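Side-chain contacts in parvulin 42 (Trypanosoma brucei brucei, PDB 6GMP), which probably catalyses the cis-trans isomerisation of peptidyl-prolyl bonds, the work of the parvulin-type PPIase domain that this chain represents: residues D60-V63 with Q64-R67; G82-S86 with G87-E91; E91-D94 with T95-S99. All blocks are in the same frame, centred on the assembly; numbering follows the deposited sequence.

Contact 1 of 3, residues D60-V63 with Q64-R67; sequences DEFV and QVVR
The Arg67 guanidinium has Val63 CG1 over one face, 3.1 Å above its plane and displaced toward the rim; NE is the nearest atom, 3.2 Å from that methyl. The Phe62 ring meets two valines of the next turn. In the modelled conformer of Val65, one of two deposited, CG2 lies over one face of the ring, 4.0 Å from Phe62 CD1, so this contact is less certain. Val66 CG2 comes in obliquely on the CD2-CE2 side, 3.7 Å from Phe62 CE2.

Two torsions set these meetings. Val63 holds CG1 anti to its backbone N (chi1 163°), on the side where the arginine passes. Arg67 sets CG beside its own backbone N and then runs extended from CG to NE, which takes the chain obliquely across Val63 CG1 and carries NH2 on to a salt bridge with Asp78. Beneath the side chains run regular helical bonds: Arg67 N binds Val63 O at 2.8 Å, and Val66 N binds Phe62 O at 3.1 Å. Gln64 reaches along the outer side to Asp68.

The helix is thus amphipathic, its contacts following i to i+3 and i to i+4 spacing. Phe62, Val65 and Val66 press on Val11 of strand 6-13, and Phe62 also stacks with Tyr119, as expected for a helix covering the antiparallel sheet of the parvulin fold.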
# COMPACT_ATOMS: atom_id res chain seq x y z
N ASP A 60 -7.11 -12.09 -3.55
CA ASP A 60 -7.15 -12.64 -2.20
C ASP A 60 -5.76 -12.59 -1.56
O ASP A 60 -5.62 -12.23 -0.40
CB ASP A 60 -7.67 -14.08 -2.22
CG ASP A 60 -9.13 -14.17 -2.64
OD1 ASP A 60 -9.87 -13.18 -2.46
OD2 ASP A 60 -9.55 -15.23 -3.14
N GLU A 61 -4.73 -12.93 -2.33
CA GLU A 61 -3.36 -12.85 -1.81
C GLU A 61 -2.96 -11.43 -1.39
O GLU A 61 -2.33 -11.22 -0.34
CB GLU A 61 -2.38 -13.39 -2.84
CG GLU A 61 -2.36 -14.91 -2.90
CD GLU A 61 -1.66 -15.46 -4.13
OE1 GLU A 61 -1.35 -14.68 -5.06
OE2 GLU A 61 -1.41 -16.70 -4.18
N PHE A 62 -3.32 -10.44 -2.19
CA PHE A 62 -2.97 -9.09 -1.81
C PHE A 62 -3.77 -8.59 -0.60
O PHE A 62 -3.23 -7.91 0.27
CB PHE A 62 -3.15 -8.13 -2.98
CG PHE A 62 -2.52 -6.78 -2.73
CD1 PHE A 62 -1.14 -6.66 -2.72
CD2 PHE A 62 -3.29 -5.67 -2.42
CE1 PHE A 62 -0.54 -5.46 -2.45
CE2 PHE A 62 -2.69 -4.45 -2.14
CZ PHE A 62 -1.30 -4.35 -2.17
N VAL A 63 -5.06 -8.91 -0.57
CA VAL A 63 -5.94 -8.50 0.51
C VAL A 63 -5.45 -9.08 1.84
O VAL A 63 -5.60 -8.46 2.89
CB VAL A 63 -7.37 -8.91 0.19
CG1 VAL A 63 -8.25 -8.89 1.43
CG2 VAL A 63 -7.93 -7.99 -0.90
N GLN A 64 -4.82 -10.26 1.80
CA GLN A 64 -4.23 -10.82 3.01
C GLN A 64 -3.22 -9.87 3.64
O GLN A 64 -3.24 -9.64 4.85
CB GLN A 64 -3.56 -12.16 2.72
CG GLN A 64 -3.02 -12.86 3.96
CD GLN A 64 -4.12 -13.24 4.93
OE1 GLN A 64 -5.13 -13.82 4.54
NE2 GLN A 64 -3.94 -12.88 6.20
N VAL A 65 -2.34 -9.29 2.83
CA VAL A 65 -1.35 -8.40 3.39
C VAL A 65 -1.98 -7.06 3.79
O VAL A 65 -1.55 -6.45 4.76
CB VAL A 65 -0.11 -8.22 2.50
CG1 VAL A 65 0.66 -9.54 2.42
CG2 VAL A 65 -0.48 -7.74 1.12
N VAL A 66 -3.03 -6.62 3.09
CA VAL A 66 -3.77 -5.43 3.52
C VAL A 66 -4.35 -5.66 4.92
O VAL A 66 -4.20 -4.83 5.83
CB VAL A 66 -4.92 -5.09 2.54
CG1 VAL A 66 -5.77 -3.95 3.10
CG2 VAL A 66 -4.39 -4.74 1.14
N ARG A 67 -5.03 -6.80 5.08
CA ARG A 67 -5.65 -7.13 6.36
C ARG A 67 -4.64 -7.22 7.50
O ARG A 67 -4.95 -6.83 8.62
CB ARG A 67 -6.44 -8.43 6.26
CG ARG A 67 -7.65 -8.31 5.39
CD ARG A 67 -8.26 -9.65 5.12
NE ARG A 67 -9.47 -9.53 4.30
CZ ARG A 67 -10.11 -10.56 3.77
NH1 ARG A 67 -9.69 -11.80 3.99
NH2 ARG A 67 -11.18 -10.34 3.03

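Contact 2 of 3, residues G82-S86 with G87-E91; sequences GMVES and GTYTE
Two hydrogen bonds run from Thr88 to Glu85 O, and they differ in strength. The hydroxyl OG1 donates at 2.9 Å to Glu85 O, approaching from above the carbonyl plane, 43° out of it. It gets there because Thr88 turns OG1 to the side of its own backbone N (chi1 -57°), facing back across the turn. The main-chain bond from Thr88 N to Glu85 O is long and weak at 3.4 Å, so the side chain reinforces a loosely closed turn.

Water adds a second layer. One molecule donates to Glu85 O at 3.1 Å and accepts from Tyr89 N at 2.8 Å, bridging the turn to the residue after it, so that three donors converge on Glu85 O. Another accepts from Glu85 N at 3.0 Å and makes a weak bond to Thr88 OG1.

The apolar part is a CH-pi contact. Val84 CG1 sits over one face of the Tyr89 ring, 4.2 Å from its centroid and 23° off the normal, while CG2 of the same valine lies 3.9 Å from Tyr89 OH. The two side chains cross nearly at right angles, and Thr88 CG2 lies in plane at the edge of the ring.

From Glu85 to Thr88 the chain forms a type II beta turn: Gly87 has the positive phi usual for glycine at the third position of such a turn. This turn takes the chain out of edge strand 80-84 toward Thr90, the N-cap of helix 91-97, a strand-to-helix connection of the parvulin fold.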
# COMPACT_ATOMS: atom_id res chain seq x y z
N GLY A 82 -10.36 1.70 -5.88
CA GLY A 82 -11.25 1.90 -7.02
C GLY A 82 -10.48 2.27 -8.27
O GLY A 82 -9.27 2.03 -8.38
N MET A 83 -11.19 2.88 -9.21
CA MET A 83 -10.59 3.30 -10.47
C MET A 83 -9.86 4.62 -10.30
O MET A 83 -10.40 5.57 -9.74
CB MET A 83 -11.67 3.48 -11.53
CG MET A 83 -12.58 2.27 -11.76
SD MET A 83 -11.73 0.75 -12.23
CE MET A 83 -10.60 1.31 -13.49
N VAL A 84 -8.63 4.68 -10.82
CA VAL A 84 -7.80 5.87 -10.71
C VAL A 84 -7.28 6.29 -12.08
O VAL A 84 -6.70 5.48 -12.80
CB VAL A 84 -6.59 5.60 -9.80
CG1 VAL A 84 -5.69 6.83 -9.71
CG2 VAL A 84 -7.05 5.15 -8.41
N GLU A 85 -7.49 7.55 -12.44
CA GLU A 85 -6.90 8.11 -13.66
C GLU A 85 -5.48 8.57 -13.38
O GLU A 85 -5.19 9.08 -12.29
CB GLU A 85 -7.73 9.31 -14.14
CG GLU A 85 -9.03 8.94 -14.81
CD GLU A 85 -9.07 9.36 -16.27
OE1 GLU A 85 -8.94 10.57 -16.54
OE2 GLU A 85 -9.23 8.48 -17.14
N SER A 86 -4.58 8.42 -14.34
CA SER A 86 -3.21 8.90 -14.16
C SER A 86 -3.21 10.42 -14.06
O SER A 86 -3.99 11.08 -14.73
CB SER A 86 -2.29 8.42 -15.29
OG SER A 86 -2.78 8.78 -16.56
N GLY A 87 -2.35 10.96 -13.21
CA GLY A 87 -2.24 12.39 -12.99
C GLY A 87 -3.05 12.89 -11.80
O GLY A 87 -3.04 14.09 -11.50
N THR A 88 -3.74 11.98 -11.12
CA THR A 88 -4.61 12.35 -10.01
C THR A 88 -3.88 12.33 -8.67
O THR A 88 -3.93 13.31 -7.92
CB THR A 88 -5.81 11.40 -9.92
OG1 THR A 88 -6.51 11.41 -11.17
CG2 THR A 88 -6.76 11.84 -8.83
N TYR A 89 -3.22 11.22 -8.39
CA TYR A 89 -2.46 11.06 -7.15
C TYR A 89 -1.11 11.73 -7.31
O TYR A 89 -0.74 12.13 -8.42
CB TYR A 89 -2.29 9.59 -6.80
CG TYR A 89 -3.55 8.90 -6.32
CD1 TYR A 89 -4.81 9.35 -6.71
CD2 TYR A 89 -3.49 7.82 -5.46
CE1 TYR A 89 -5.96 8.72 -6.27
CE2 TYR A 89 -4.63 7.19 -5.02
CZ TYR A 89 -5.86 7.64 -5.42
OH TYR A 89 -6.99 7.01 -4.97
N THR A 90 -0.37 11.83 -6.22
CA THR A 90 0.99 12.38 -6.24
C THR A 90 1.84 11.64 -7.28
O THR A 90 1.65 10.45 -7.51
CB THR A 90 1.67 12.22 -4.87
OG1 THR A 90 1.72 10.84 -4.52
CG2 THR A 90 0.91 12.99 -3.80
N GLU A 91 2.79 12.36 -7.87
CA GLU A 91 3.61 11.83 -8.96
C GLU A 91 4.34 10.54 -8.59
O GLU A 91 4.48 9.65 -9.43
CB GLU A 91 4.63 12.87 -9.42
CG GLU A 91 5.30 12.53 -10.75
CD GLU A 91 6.25 13.62 -11.23
OE1 GLU A 91 6.35 14.67 -10.56
OE2 GLU A 91 6.90 13.42 -12.28
O HOH W 1 -2.90 9.14 -10.25
O HOH W 2 -9.12 9.34 -10.71

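Contact 3 of 3, residues E91-D94 with T95-S99; sequences EGFD and TVAFS
Asp94 and Phe98, one helical turn apart, meet through the carboxylate and the CD2-CE2 side of the ring: Asp94 OD1 lies 3.2 Å from Phe98 CE2. The two planes are 40° apart and the oxygen arrives obliquely. Asp94 holds CG anti to its backbone N (chi1 -174°), whereas Phe98 puts CG beside its own N (chi1 -74°), which swings the ring back over the preceding turn. The ring edge also faces Asp94 O, in plane and 3.2 Å from Phe98 CD2, while Phe98 N is hydrogen-bonded to that same oxygen at 3.0 Å. The hydrogen bond to OD1 comes from Gly87 N, outside the helix, and helps to fix the carboxylate's rotation.

Phe93, like Asp94, holds CG anti to its backbone N, and CE1 comes to 3.9 Å from Ala97 CB. Thr95 has CG2 between its backbone N and carbonyl carbon, directed at the preceding turn, where it lies 3.3 Å from Gly92 O. At the C-terminal end, Val96 O accepts from both Ser99 N and Ser99 OG, the hydroxyl bond being short at 2.6 Å.

Helix 91-97 lies against the sheet by one side. Ala97 touches Ile118 of strand 114-120 and Phe8 of strand 6-13. Phe93 reaches Thr111 of strand 109-111, His10 and His116, while Phe98 meets Phe8 edge-to-face and Val96 rests on Val109.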
# COMPACT_ATOMS: atom_id res chain seq x y z
N GLU A 91 2.79 12.36 -7.87
CA GLU A 91 3.61 11.83 -8.96
C GLU A 91 4.34 10.54 -8.59
O GLU A 91 4.48 9.65 -9.43
CB GLU A 91 4.63 12.87 -9.42
CG GLU A 91 5.30 12.53 -10.75
CD GLU A 91 6.25 13.62 -11.23
OE1 GLU A 91 6.35 14.67 -10.56
OE2 GLU A 91 6.90 13.42 -12.28
N GLY A 92 4.78 10.43 -7.33
CA GLY A 92 5.51 9.26 -6.89
C GLY A 92 4.65 8.01 -6.97
O GLY A 92 5.10 6.96 -7.43
N PHE A 93 3.41 8.14 -6.52
CA PHE A 93 2.45 7.04 -6.53
C PHE A 93 2.06 6.73 -7.96
O PHE A 93 2.09 5.58 -8.40
CB PHE A 93 1.21 7.44 -5.73
CG PHE A 93 0.17 6.36 -5.61
CD1 PHE A 93 -0.70 6.10 -6.65
CD2 PHE A 93 0.05 5.63 -4.45
CE1 PHE A 93 -1.66 5.11 -6.53
CE2 PHE A 93 -0.91 4.65 -4.32
CZ PHE A 93 -1.77 4.39 -5.36
N ASP A 94 1.67 7.77 -8.66
CA ASP A 94 1.14 7.64 -10.01
C ASP A 94 2.10 6.91 -10.94
O ASP A 94 1.67 6.01 -11.67
CB ASP A 94 0.82 9.03 -10.57
CG ASP A 94 0.14 8.96 -11.90
OD1 ASP A 94 -1.05 8.60 -11.93
OD2 ASP A 94 0.80 9.25 -12.92
N THR A 95 3.38 7.27 -10.93
CA THR A 95 4.33 6.70 -11.87
C THR A 95 4.49 5.19 -11.66
O THR A 95 4.49 4.42 -12.63
CB THR A 95 5.71 7.40 -11.82
OG1 THR A 95 6.58 6.83 -12.80
CG2 THR A 95 6.35 7.27 -10.45
N VAL A 96 4.61 4.78 -10.40
CA VAL A 96 4.76 3.37 -10.06
C VAL A 96 3.49 2.61 -10.39
O VAL A 96 3.55 1.53 -10.98
CB VAL A 96 5.12 3.19 -8.57
CG1 VAL A 96 5.04 1.73 -8.14
CG2 VAL A 96 6.52 3.73 -8.29
N ALA A 97 2.35 3.18 -10.00
CA ALA A 97 1.06 2.53 -10.20
C ALA A 97 0.81 2.24 -11.68
O ALA A 97 0.39 1.14 -12.03
CB ALA A 97 -0.06 3.39 -9.64
N PHE A 98 1.07 3.21 -12.54
CA PHE A 98 0.78 3.06 -13.97
C PHE A 98 1.90 2.34 -14.74
O PHE A 98 1.83 2.19 -15.96
CB PHE A 98 0.38 4.42 -14.56
CG PHE A 98 -0.99 4.83 -14.15
CD1 PHE A 98 -2.09 4.49 -14.93
CD2 PHE A 98 -1.20 5.49 -12.95
CE1 PHE A 98 -3.37 4.84 -14.52
CE2 PHE A 98 -2.47 5.83 -12.55
CZ PHE A 98 -3.56 5.51 -13.33
N SER A 99 2.89 1.85 -14.00
CA SER A 99 3.92 0.99 -14.56
C SER A 99 3.58 -0.48 -14.36
O SER A 99 4.19 -1.36 -14.97
CB SER A 99 5.28 1.28 -13.91
OG SER A 99 5.39 0.64 -12.65

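Contacts 1 and 3 are partly buried helical turns on opposite sides of the chain's centre, about 21 Å apart between centres, each helix leaning on the central strands 6-13 and 114-120. Contact 2 is a surface turn, and its chemistry follows: water bridges and a hydroxyl bond beside a single valine-tyrosine contact, where contact 1 is mainly apolar, with one methyl against a guanidinium, and contact 3 has a carboxylate-ring approach. Contacts 2 and 3 share Glu91 and are in direct touch. Besides the Gly87-Asp94 bond, the Phe98 ring reaches the backbone of Val84 and Ser86, and Tyr89 meets Phe93. Contact 1 touches neither, its nearest atoms remaining about 9 Å from contact 3.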